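Local coordinates for solute-binding protein (Thermoactinomyces vulgaris, PDB 2ZYO), which binds cyclodextrins and maltodextrins, here maltotetraose, and probably hands such sugars on to a membrane transporter as an extracellular solute-binding protein, at residues A75-L85 and V281-Y292; Y122-S130 and R312-P321. All blocks are in the same frame, centred on the assembly; numbering follows the deposited sequence.

Interaction 1: residues A75-L85 and V281-Y292; sequences ADLVTWPHDRL and VKGWYLSAYSKY
Asp76 and Ser290 make the shortest polar link between 75-85 and 281-292: the Ser290 hydroxyl OG donates to the anti lone pair of Asp76 OD1 over 2.6 Å. A water joins that same oxygen to the Lys291 amide, while Asp76 OD2 turns to the Val22 amide. Between the strands, Val78 and Tyr285 form a hydrogen-bonded antiparallel pair, with Tyr285 N 2.8 Å from Val78 O. Further on, Tyr285 OH donates to Trp80 O at 2.7 Å, almost in line with the carbonyl, and so reaches a backbone oxygen beyond its own pair. Thr79 OG1 donates to Gly283 O from above the carbonyl plane; chi1 of -178° sets OG1 there and leaves CG2 for the Trp284 ring. At the far end, His82 ND1 accepts from Val281 N at 3.1 Å; His82 NE2 is bound to Met350 O.

Packing completes the contact. The edge of Tyr285 is directed at the face of the Trp80 indole, planes at 54°, with Tyr285 CE2 3.6 Å from Trp80 CD1. On the opposite side of the sheet Thr79 CG2 rests against Trp284 CZ3. Such antiparallel pairing of a late strand with an early one is characteristic of periplasmic-binding-protein folds, here leading toward the pocket residue Arg84.

Interaction 2: residues Y122-S130 and R312-P321; sequences YGLPKAIES and RFKETGEIPP. With GLC (alpha-D-glucopyranose), chain B.
Ile128 and Ile319 supply the one direct backbone hydrogen bond between 122-130 and 312-321: Ile128 N donates to Ile319 O at 2.9 Å, and a water returns the link from Ile319 N to Ile128 O. Around this bond the side chains interlock. With CG1 of Ile128 anti to the backbone N (chi1 -174°), its CG2 branch is left to face the other segment, where it meets Ile319 CG2 at 3.8 Å and Pro321 CB at 3.9 Å. The Pro321 ring fits against two strand residues, its CG lying 3.6 Å from Pro125 CB while its CB touches Ile128.

Arg312 stretches from the helix with an extended chain, then turns at its last torsion (chi4 -85°), which swings the guanidinium across the direction of the chain. NH1 and NH2 both grip Glu318 OE1, end-on and close to the guanidinium plane, NH1 at 2.7 Å on the anti lone pair and NH2 from above the carboxylate plane. Lys126 CB lies over one face of the guanidinium, toward its rim, and a bend at chi3 (69°) brings CE close to Arg312 NE. Ala127 CB sits 3.6 Å from Glu318 OE1. Lys126 NZ pairs with Glu25 and stands 4.4 Å from Arg312 NH2. A second water joins Lys126 O, Arg312 NH1 and Glu318 O.

Next along the strand, Glu129 OE2 accepts a 3.1 Å bond from O2 of the glucose, also hydrogen-bonded to Asn173. Lys126 and Arg312 lie close, but Glu25 pairs with Lys126, and Glu318 answers Arg312 through OE1 and Lys282 through OE2, which probably offsets the repulsion. The buried contact thus combines apolar packing with paired charges beside a sugar-binding residue.

Interactions 1 and 2 have centres about 15 Å apart and share one mixed sheet, in which strand 278-287 runs antiparallel to both 77-81 and 120-136; 312-321 packs on 120-136. Their segments alternate along the chain: 75-85, 122-130, 281-292, then 312-321. The two contacts touch directly. Lys282 NZ forms a salt bridge with Glu318 OE2 at 2.8 Å, Lys126 N probably donates to Lys282 O, and the Lys126 amine makes a cation-pi contact with Trp284. Lys126 and Ala127 both face Lys282, a classic beta bulge. Each contact contributes one residue to the glycan pocket: Glu129 lies on its strand, and Arg84 follows strand 77-81 after a short turn.

Interaction 1: residues A75-L85 and V281-Y292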
loop_
_atom_site.group_PDB
_atom_site.type_symbol
_atom_site.label_atom_id
_atom_site.label_comp_id
_atom_site.label_asym_id
_atom_site.label_seq_id
_atom_site.Cartn_x
_atom_site.Cartn_y
_atom_site.Cartn_z
ATOM N N ALA A 75 -0.787 -3.775 -23.832
ATOM C CA ALA A 75 -0.152 -2.481 -23.598
ATOM C C ALA A 75 1.357 -2.619 -23.475
ATOM O O ALA A 75 1.865 -3.675 -23.111
ATOM C CB ALA A 75 -0.707 -1.850 -22.342
ATOM N N ASP A 76 2.072 -1.541 -23.777
ATOM C CA ASP A 76 3.503 -1.491 -23.515
ATOM C C ASP A 76 3.748 -1.206 -22.038
ATOM O O ASP A 76 4.601 -1.838 -21.407
ATOM C CB ASP A 76 4.172 -0.441 -24.397
ATOM C CG ASP A 76 4.054 -0.771 -25.870
ATOM O OD1 ASP A 76 4.782 -1.671 -26.335
ATOM O OD2 ASP A 76 3.227 -0.140 -26.561
ATOM N N LEU A 77 2.983 -0.263 -21.493
ATOM C CA LEU A 77 3.068 0.073 -20.076
ATOM C C LEU A 77 1.767 -0.264 -19.364
ATOM O O LEU A 77 0.681 0.053 -19.851
ATOM C CB LEU A 77 3.415 1.554 -19.878
ATOM C CG LEU A 77 4.723 2.100 -20.466
ATOM C CD1 LEU A 77 4.924 3.535 -20.014
ATOM C CD2 LEU A 77 5.932 1.248 -20.085
ATOM N N VAL A 78 1.901 -0.920 -18.215
ATOM C CA VAL A 78 0.766 -1.322 -17.387
ATOM C C VAL A 78 0.996 -0.865 -15.949
ATOM O O VAL A 78 2.099 -0.440 -15.596
ATOM C CB VAL A 78 0.539 -2.856 -17.426
ATOM C CG1 VAL A 78 0.077 -3.298 -18.816
ATOM C CG2 VAL A 78 1.806 -3.606 -17.015
ATOM N N THR A 79 -0.044 -0.948 -15.124
ATOM C CA THR A 79 0.038 -0.481 -13.744
ATOM C C THR A 79 -0.905 -1.230 -12.804
ATOM O O THR A 79 -2.049 -1.513 -13.156
ATOM C CB THR A 79 -0.186 1.060 -13.650
ATOM O OG1 THR A 79 -0.056 1.492 -12.291
ATOM C CG2 THR A 79 -1.550 1.469 -14.193
ATOM N N TRP A 80 -0.389 -1.563 -11.620
ATOM C CA TRP A 80 -1.167 -2.160 -10.527
ATOM C C TRP A 80 -0.381 -2.068 -9.215
ATOM O O TRP A 80 0.833 -1.855 -9.242
ATOM C CB TRP A 80 -1.576 -3.611 -10.831
ATOM C CG TRP A 80 -0.466 -4.542 -11.233
ATOM C CD1 TRP A 80 0.470 -5.110 -10.414
ATOM C CD2 TRP A 80 -0.205 -5.044 -12.549
ATOM N NE1 TRP A 80 1.308 -5.924 -11.143
ATOM C CE2 TRP A 80 0.918 -5.897 -12.457
ATOM C CE3 TRP A 80 -0.799 -4.841 -13.801
ATOM C CZ2 TRP A 80 1.453 -6.556 -13.570
ATOM C CZ3 TRP A 80 -0.270 -5.500 -14.905
ATOM C CH2 TRP A 80 0.846 -6.344 -14.782
ATOM N N PRO A 81 -1.069 -2.201 -8.060
ATOM C CA PRO A 81 -0.364 -2.245 -6.773
ATOM C C PRO A 81 0.743 -3.305 -6.752
ATOM O O PRO A 81 0.557 -4.409 -7.275
ATOM C CB PRO A 81 -1.477 -2.596 -5.784
ATOM C CG PRO A 81 -2.710 -2.044 -6.413
ATOM C CD PRO A 81 -2.533 -2.274 -7.882
ATOM N N HIS A 82 1.876 -2.962 -6.140
ATOM C CA HIS A 82 3.104 -3.760 -6.225
ATOM C C HIS A 82 3.033 -5.135 -5.560
ATOM O O HIS A 82 3.875 -5.989 -5.824
ATOM C CB HIS A 82 4.282 -2.985 -5.626
ATOM C CG HIS A 82 4.425 -3.164 -4.146
ATOM N ND1 HIS A 82 3.702 -2.426 -3.234
ATOM C CD2 HIS A 82 5.192 -4.011 -3.420
ATOM C CE1 HIS A 82 4.023 -2.804 -2.010
ATOM N NE2 HIS A 82 4.927 -3.764 -2.095
ATOM N N ASP A 83 2.052 -5.345 -4.681
ATOM C CA ASP A 83 1.989 -6.590 -3.907
ATOM C C ASP A 83 1.755 -7.833 -4.775
ATOM O O ASP A 83 1.983 -8.958 -4.328
ATOM C CB ASP A 83 0.952 -6.496 -2.779
ATOM C CG ASP A 83 -0.447 -6.210 -3.287
ATOM O OD1 ASP A 83 -0.687 -5.083 -3.767
ATOM O OD2 ASP A 83 -1.311 -7.108 -3.188
ATOM N N ARG A 84 1.326 -7.623 -6.017
ATOM C CA ARG A 84 1.103 -8.725 -6.958
ATOM C C ARG A 84 2.190 -8.798 -8.038
ATOM O O ARG A 84 2.027 -9.482 -9.055
ATOM C CB ARG A 84 -0.297 -8.634 -7.589
ATOM C CG ARG A 84 -1.448 -8.518 -6.580
ATOM C CD ARG A 84 -1.653 -9.786 -5.766
ATOM N NE ARG A 84 -2.520 -9.547 -4.612
ATOM C CZ ARG A 84 -2.984 -10.496 -3.804
ATOM N NH1 ARG A 84 -2.677 -11.771 -4.008
ATOM N NH2 ARG A 84 -3.764 -10.165 -2.784
ATOM N N LEU A 85 3.303 -8.104 -7.800
ATOM C CA LEU A 85 4.435 -8.094 -8.729
ATOM C C LEU A 85 5.050 -9.481 -8.914
ATOM O O LEU A 85 5.395 -9.863 -10.032
ATOM C CB LEU A 85 5.509 -7.103 -8.263
ATOM C CG LEU A 85 6.709 -6.835 -9.174
ATOM C CD1 LEU A 85 6.264 -6.180 -10.474
ATOM C CD2 LEU A 85 7.734 -5.969 -8.461
ATOM N N VAL A 281 2.843 0.547 -3.170
ATOM C CA VAL A 281 3.350 1.381 -4.256
ATOM C C VAL A 281 2.652 1.009 -5.560
ATOM O O VAL A 281 2.574 -0.168 -5.913
ATOM C CB VAL A 281 4.890 1.242 -4.415
ATOM C CG1 VAL A 281 5.394 2.045 -5.613
ATOM C CG2 VAL A 281 5.607 1.682 -3.142
ATOM N N LYS A 282 2.129 2.020 -6.253
ATOM C CA LYS A 282 1.581 1.850 -7.594
ATOM C C LYS A 282 2.605 2.384 -8.584
ATOM O O LYS A 282 2.944 3.565 -8.552
ATOM C CB LYS A 282 0.254 2.598 -7.752
ATOM C CG LYS A 282 -0.906 2.002 -6.961
ATOM C CD LYS A 282 -2.260 2.525 -7.432
ATOM C CE LYS A 282 -2.406 4.030 -7.259
ATOM N NZ LYS A 282 -3.728 4.528 -7.740
ATOM N N GLY A 283 3.108 1.510 -9.449
ATOM C CA GLY A 283 4.096 1.914 -10.442
ATOM C C GLY A 283 3.682 1.612 -11.867
ATOM O O GLY A 283 2.650 0.981 -12.105
ATOM N N TRP A 284 4.493 2.087 -12.811
ATOM C CA TRP A 284 4.387 1.693 -14.212
ATOM C C TRP A 284 5.318 0.516 -14.441
ATOM O O TRP A 284 6.484 0.559 -14.032
ATOM C CB TRP A 284 4.817 2.831 -15.139
ATOM C CG TRP A 284 3.851 3.964 -15.257
ATOM C CD1 TRP A 284 4.065 5.265 -14.898
ATOM C CD2 TRP A 284 2.521 3.907 -15.788
ATOM N NE1 TRP A 284 2.949 6.021 -15.165
ATOM C CE2 TRP A 284 1.985 5.213 -15.708
ATOM C CE3 TRP A 284 1.727 2.878 -16.313
ATOM C CZ2 TRP A 284 0.690 5.519 -16.142
ATOM C CZ3 TRP A 284 0.436 3.182 -16.741
ATOM C CH2 TRP A 284 -0.068 4.493 -16.649
ATOM N N TYR A 285 4.807 -0.522 -15.099
ATOM C CA TYR A 285 5.601 -1.707 -15.429
ATOM C C TYR A 285 5.665 -1.895 -16.937
ATOM O O TYR A 285 4.839 -1.353 -17.672
ATOM C CB TYR A 285 5.038 -2.958 -14.741
ATOM C CG TYR A 285 4.624 -2.705 -13.310
ATOM C CD1 TYR A 285 5.530 -2.180 -12.390
ATOM C CD2 TYR A 285 3.326 -2.969 -12.883
ATOM C CE1 TYR A 285 5.154 -1.924 -11.079
ATOM C CE2 TYR A 285 2.940 -2.722 -11.566
ATOM C CZ TYR A 285 3.859 -2.198 -10.675
ATOM O OH TYR A 285 3.492 -1.946 -9.376
ATOM N N LEU A 286 6.659 -2.652 -17.389
ATOM C CA LEU A 286 6.893 -2.874 -18.809
ATOM C C LEU A 286 6.500 -4.293 -19.196
ATOM O O LEU A 286 7.085 -5.263 -18.707
ATOM C CB LEU A 286 8.369 -2.616 -19.141
ATOM C CG LEU A 286 8.869 -2.803 -20.577
ATOM C CD1 LEU A 286 8.098 -1.941 -21.564
ATOM C CD2 LEU A 286 10.362 -2.506 -20.650
ATOM N N SER A 287 5.509 -4.403 -20.077
ATOM C CA SER A 287 5.037 -5.702 -20.540
ATOM C C SER A 287 6.159 -6.484 -21.206
ATOM O O SER A 287 6.924 -5.932 -21.997
ATOM C CB SER A 287 3.883 -5.533 -21.527
ATOM O OG SER A 287 3.585 -6.759 -22.179
ATOM N N ALA A 288 6.237 -7.773 -20.886
ATOM C CA ALA A 288 7.210 -8.674 -21.509
ATOM C C ALA A 288 6.940 -8.827 -23.005
ATOM O O ALA A 288 7.811 -9.263 -23.760
ATOM C CB ALA A 288 7.188 -10.029 -20.823
ATOM N N TYR A 289 5.733 -8.447 -23.422
ATOM C CA TYR A 289 5.306 -8.582 -24.812
ATOM C C TYR A 289 5.501 -7.304 -25.622
ATOM O O TYR A 289 5.205 -7.273 -26.818
ATOM C CB TYR A 289 3.846 -9.047 -24.869
ATOM C CG TYR A 289 3.636 -10.361 -24.161
ATOM C CD1 TYR A 289 3.883 -11.568 -24.812
ATOM C CD2 TYR A 289 3.221 -10.398 -22.831
ATOM C CE1 TYR A 289 3.705 -12.780 -24.163
ATOM C CE2 TYR A 289 3.041 -11.606 -22.172
ATOM C CZ TYR A 289 3.285 -12.792 -22.842
ATOM O OH TYR A 289 3.110 -13.987 -22.188
ATOM N N SER A 290 6.014 -6.258 -24.978
ATOM C CA SER A 290 6.308 -5.015 -25.680
ATOM C C SER A 290 7.432 -5.223 -26.686
ATOM O O SER A 290 8.465 -5.817 -26.363
ATOM C CB SER A 290 6.694 -3.903 -24.705
ATOM O OG SER A 290 7.034 -2.724 -25.418
ATOM N N LYS A 291 7.213 -4.727 -27.901
ATOM C CA LYS A 291 8.204 -4.801 -28.972
ATOM C C LYS A 291 9.149 -3.603 -28.916
ATOM O O LYS A 291 10.120 -3.528 -29.676
ATOM C CB LYS A 291 7.514 -4.860 -30.340
ATOM C CG LYS A 291 6.574 -6.048 -30.529
ATOM C CD LYS A 291 7.323 -7.317 -30.919
ATOM C CE LYS A 291 6.365 -8.474 -31.193
ATOM N NZ LYS A 291 5.331 -8.162 -32.228
ATOM N N TYR A 292 8.865 -2.672 -28.005
ATOM C CA TYR A 292 9.642 -1.438 -27.894
ATOM C C TYR A 292 10.066 -1.132 -26.454
ATOM O O TYR A 292 9.697 -0.088 -25.912
ATOM C CB TYR A 292 8.855 -0.257 -28.477
ATOM C CG TYR A 292 8.305 -0.511 -29.860
ATOM C CD1 TYR A 292 9.112 -0.368 -30.991
ATOM C CD2 TYR A 292 6.977 -0.900 -30.039
ATOM C CE1 TYR A 292 8.606 -0.609 -32.268
ATOM C CE2 TYR A 292 6.463 -1.140 -31.307
ATOM C CZ TYR A 292 7.281 -0.991 -32.414
ATOM O OH TYR A 292 6.770 -1.229 -33.669
HETATM O O HOH W 1 1.898 -6.211 -24.206
HETATM O O HOH W 2 4.716 -3.453 -28.376
#

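Interaction 2: residues Y122-S130 and R312-P321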
loop_
_atom_site.group_PDB
_atom_site.type_symbol
_atom_site.label_atom_id
_atom_site.label_comp_id
_atom_site.label_asym_id
_atom_site.label_seq_id
_atom_site.Cartn_x
_atom_site.Cartn_y
_atom_site.Cartn_z
ATOM N N TYR A 122 11.563 -3.567 -11.977
ATOM C CA TYR A 122 10.425 -3.760 -12.882
ATOM C C TYR A 122 9.580 -2.523 -13.169
ATOM O O TYR A 122 8.660 -2.573 -13.987
ATOM C CB TYR A 122 9.558 -4.929 -12.402
ATOM C CG TYR A 122 10.251 -6.238 -12.645
ATOM C CD1 TYR A 122 10.119 -6.893 -13.867
ATOM C CD2 TYR A 122 11.084 -6.796 -11.676
ATOM C CE1 TYR A 122 10.780 -8.088 -14.110
ATOM C CE2 TYR A 122 11.750 -7.990 -11.909
ATOM C CZ TYR A 122 11.594 -8.627 -13.127
ATOM O OH TYR A 122 12.253 -9.809 -13.361
ATOM N N GLY A 123 9.894 -1.408 -12.523
ATOM C CA GLY A 123 9.148 -0.191 -12.803
ATOM C C GLY A 123 9.584 1.045 -12.058
ATOM O O GLY A 123 10.519 1.009 -11.254
ATOM N N LEU A 124 8.893 2.141 -12.358
ATOM C CA LEU A 124 9.086 3.416 -11.687
ATOM C C LEU A 124 7.778 3.815 -11.005
ATOM O O LEU A 124 6.697 3.569 -11.551
ATOM C CB LEU A 124 9.564 4.486 -12.677
ATOM C CG LEU A 124 10.930 4.238 -13.336
ATOM C CD1 LEU A 124 11.249 5.341 -14.335
ATOM C CD2 LEU A 124 12.055 4.098 -12.308
ATOM N N PRO A 125 7.868 4.400 -9.798
ATOM C CA PRO A 125 6.664 4.605 -8.997
ATOM C C PRO A 125 5.869 5.866 -9.322
ATOM O O PRO A 125 6.440 6.879 -9.741
ATOM C CB PRO A 125 7.215 4.689 -7.576
ATOM C CG PRO A 125 8.565 5.301 -7.744
ATOM C CD PRO A 125 9.080 4.869 -9.099
ATOM N N LYS A 126 4.558 5.779 -9.109
ATOM C CA LYS A 126 3.628 6.886 -9.313
ATOM C C LYS A 126 3.051 7.355 -7.983
ATOM O O LYS A 126 2.837 8.550 -7.778
ATOM C CB LYS A 126 2.464 6.450 -10.206
ATOM C CG LYS A 126 2.859 5.898 -11.568
ATOM C CD LYS A 126 1.783 4.965 -12.135
ATOM C CE LYS A 126 0.514 5.718 -12.524
ATOM N NZ LYS A 126 -0.466 4.809 -13.194
ATOM N N ALA A 127 2.791 6.400 -7.093
ATOM C CA ALA A 127 2.070 6.671 -5.853
ATOM C C ALA A 127 2.520 5.763 -4.717
ATOM O O ALA A 127 2.922 4.619 -4.945
ATOM C CB ALA A 127 0.570 6.528 -6.078
ATOM N N ILE A 128 2.446 6.295 -3.498
ATOM C CA ILE A 128 2.707 5.532 -2.282
ATOM C C ILE A 128 1.558 5.754 -1.302
ATOM O O ILE A 128 1.001 6.853 -1.222
ATOM C CB ILE A 128 4.085 5.899 -1.650
ATOM C CG1 ILE A 128 4.419 4.994 -0.455
ATOM C CG2 ILE A 128 4.158 7.383 -1.274
ATOM C CD1 ILE A 128 5.889 4.980 -0.099
ATOM N N GLU A 129 1.192 4.696 -0.584
ATOM C CA GLU A 129 0.156 4.781 0.444
ATOM C C GLU A 129 0.564 4.055 1.724
ATOM O O GLU A 129 1.302 3.070 1.687
ATOM C CB GLU A 129 -1.184 4.238 -0.075
ATOM C CG GLU A 129 -1.153 2.778 -0.526
ATOM C CD GLU A 129 -2.514 2.238 -0.941
ATOM O OE1 GLU A 129 -3.355 3.016 -1.440
ATOM O OE2 GLU A 129 -2.731 1.018 -0.778
ATOM N N SER A 130 0.077 4.565 2.851
ATOM C CA SER A 130 0.249 3.942 4.159
ATOM C C SER A 130 -0.909 4.356 5.046
ATOM O O SER A 130 -1.484 5.426 4.854
ATOM C CB SER A 130 1.561 4.402 4.801
ATOM O OG SER A 130 1.649 3.986 6.156
ATOM N N ARG A 312 0.571 15.090 -11.226
ATOM C CA ARG A 312 -0.233 13.943 -10.797
ATOM C C ARG A 312 -0.725 14.079 -9.357
ATOM O O ARG A 312 -1.892 13.801 -9.074
ATOM C CB ARG A 312 0.518 12.620 -10.975
ATOM C CG ARG A 312 -0.417 11.426 -10.889
ATOM C CD ARG A 312 0.272 10.086 -11.064
ATOM N NE ARG A 312 -0.737 9.029 -11.111
ATOM C CZ ARG A 312 -1.263 8.436 -10.040
ATOM N NH1 ARG A 312 -0.868 8.770 -8.818
ATOM N NH2 ARG A 312 -2.191 7.503 -10.194
ATOM N N PHE A 313 0.154 14.515 -8.457
ATOM C CA PHE A 313 -0.248 14.710 -7.067
ATOM C C PHE A 313 -1.365 15.743 -6.937
ATOM O O PHE A 313 -2.354 15.512 -6.244
ATOM C CB PHE A 313 0.927 15.107 -6.171
ATOM C CG PHE A 313 0.492 15.642 -4.837
ATOM C CD1 PHE A 313 -0.054 14.791 -3.878
ATOM C CD2 PHE A 313 0.580 17.001 -4.557
ATOM C CE1 PHE A 313 -0.488 15.282 -2.654
ATOM C CE2 PHE A 313 0.148 17.501 -3.333
ATOM C CZ PHE A 313 -0.384 16.640 -2.380
ATOM N N LYS A 314 -1.196 16.879 -7.605
ATOM C CA LYS A 314 -2.158 17.977 -7.510
ATOM C C LYS A 314 -3.534 17.592 -8.060
ATOM O O LYS A 314 -4.561 18.035 -7.538
ATOM C CB LYS A 314 -1.612 19.237 -8.190
ATOM C CG LYS A 314 -0.406 19.844 -7.472
ATOM C CD LYS A 314 0.200 20.999 -8.252
ATOM C CE LYS A 314 1.535 21.422 -7.663
ATOM N NZ LYS A 314 2.169 22.519 -8.446
ATOM N N GLU A 315 -3.548 16.752 -9.095
ATOM C CA GLU A 315 -4.794 16.277 -9.695
ATOM C C GLU A 315 -5.447 15.149 -8.899
ATOM O O GLU A 315 -6.656 15.180 -8.652
ATOM C CB GLU A 315 -4.563 15.803 -11.136
ATOM C CG GLU A 315 -4.470 16.905 -12.176
ATOM C CD GLU A 315 -4.980 16.451 -13.535
ATOM O OE1 GLU A 315 -6.193 16.586 -13.798
ATOM O OE2 GLU A 315 -4.170 15.962 -14.347
ATOM N N THR A 316 -4.646 14.160 -8.503
ATOM C CA THR A 316 -5.170 12.913 -7.928
ATOM C C THR A 316 -5.148 12.855 -6.402
ATOM O O THR A 316 -5.903 12.083 -5.801
ATOM C CB THR A 316 -4.404 11.672 -8.443
ATOM O OG1 THR A 316 -3.070 11.684 -7.919
ATOM C CG2 THR A 316 -4.363 11.637 -9.969
ATOM N N GLY A 317 -4.269 13.639 -5.782
ATOM C CA GLY A 317 -4.107 13.629 -4.328
ATOM C C GLY A 317 -3.262 12.474 -3.813
ATOM O O GLY A 317 -3.065 12.333 -2.602
ATOM N N GLU A 318 -2.766 11.648 -4.733
ATOM C CA GLU A 318 -1.919 10.510 -4.387
ATOM C C GLU A 318 -0.471 10.960 -4.255
ATOM O O GLU A 318 0.068 11.621 -5.148
ATOM C CB GLU A 318 -2.040 9.391 -5.428
ATOM C CG GLU A 318 -3.458 8.843 -5.616
ATOM C CD GLU A 318 -3.503 7.550 -6.421
ATOM O OE1 GLU A 318 -2.654 7.354 -7.317
ATOM O OE2 GLU A 318 -4.397 6.716 -6.157
ATOM N N ILE A 319 0.148 10.600 -3.134
ATOM C CA ILE A 319 1.520 11.005 -2.828
ATOM C C ILE A 319 2.522 10.356 -3.784
ATOM O O ILE A 319 2.596 9.134 -3.858
ATOM C CB ILE A 319 1.897 10.655 -1.366
ATOM C CG1 ILE A 319 0.940 11.349 -0.394
ATOM C CG2 ILE A 319 3.346 11.050 -1.070
ATOM C CD1 ILE A 319 0.976 10.785 1.012
ATOM N N PRO A 320 3.296 11.178 -4.519
ATOM C CA PRO A 320 4.330 10.602 -5.370
ATOM C C PRO A 320 5.612 10.353 -4.570
ATOM O O PRO A 320 6.121 11.278 -3.931
ATOM C CB PRO A 320 4.551 11.683 -6.434
ATOM C CG PRO A 320 4.182 12.970 -5.763
ATOM C CD PRO A 320 3.256 12.651 -4.605
ATOM N N PRO A 321 6.131 9.110 -4.589
ATOM C CA PRO A 321 7.342 8.839 -3.814
ATOM C C PRO A 321 8.590 9.297 -4.571
ATOM O O PRO A 321 9.482 8.498 -4.882
ATOM C CB PRO A 321 7.304 7.323 -3.624
ATOM C CG PRO A 321 6.558 6.811 -4.805
ATOM C CD PRO A 321 5.648 7.909 -5.298
HETATM C C1 GLC B . -6.595 -0.584 1.685
HETATM C C2 GLC B . -5.396 -1.009 0.799
HETATM C C3 GLC B . -5.319 -2.535 0.577
HETATM C C4 GLC B . -5.552 -3.305 1.877
HETATM C C5 GLC B . -6.828 -2.809 2.552
HETATM C C6 GLC B . -7.131 -3.523 3.860
HETATM O O1 GLC B . -7.793 -0.652 0.994
HETATM O O2 GLC B . -5.459 -0.346 -0.462
HETATM O O3 GLC B . -4.039 -2.875 0.063
HETATM O O4 GLC B . -5.671 -4.710 1.586
HETATM O O5 GLC B . -6.696 -1.408 2.857
HETATM O O6 GLC B . -8.109 -4.538 3.685
HETATM O O HOH W 3 0.955 10.603 -7.683
HETATM O O HOH W 4 -1.062 8.623 -1.375
#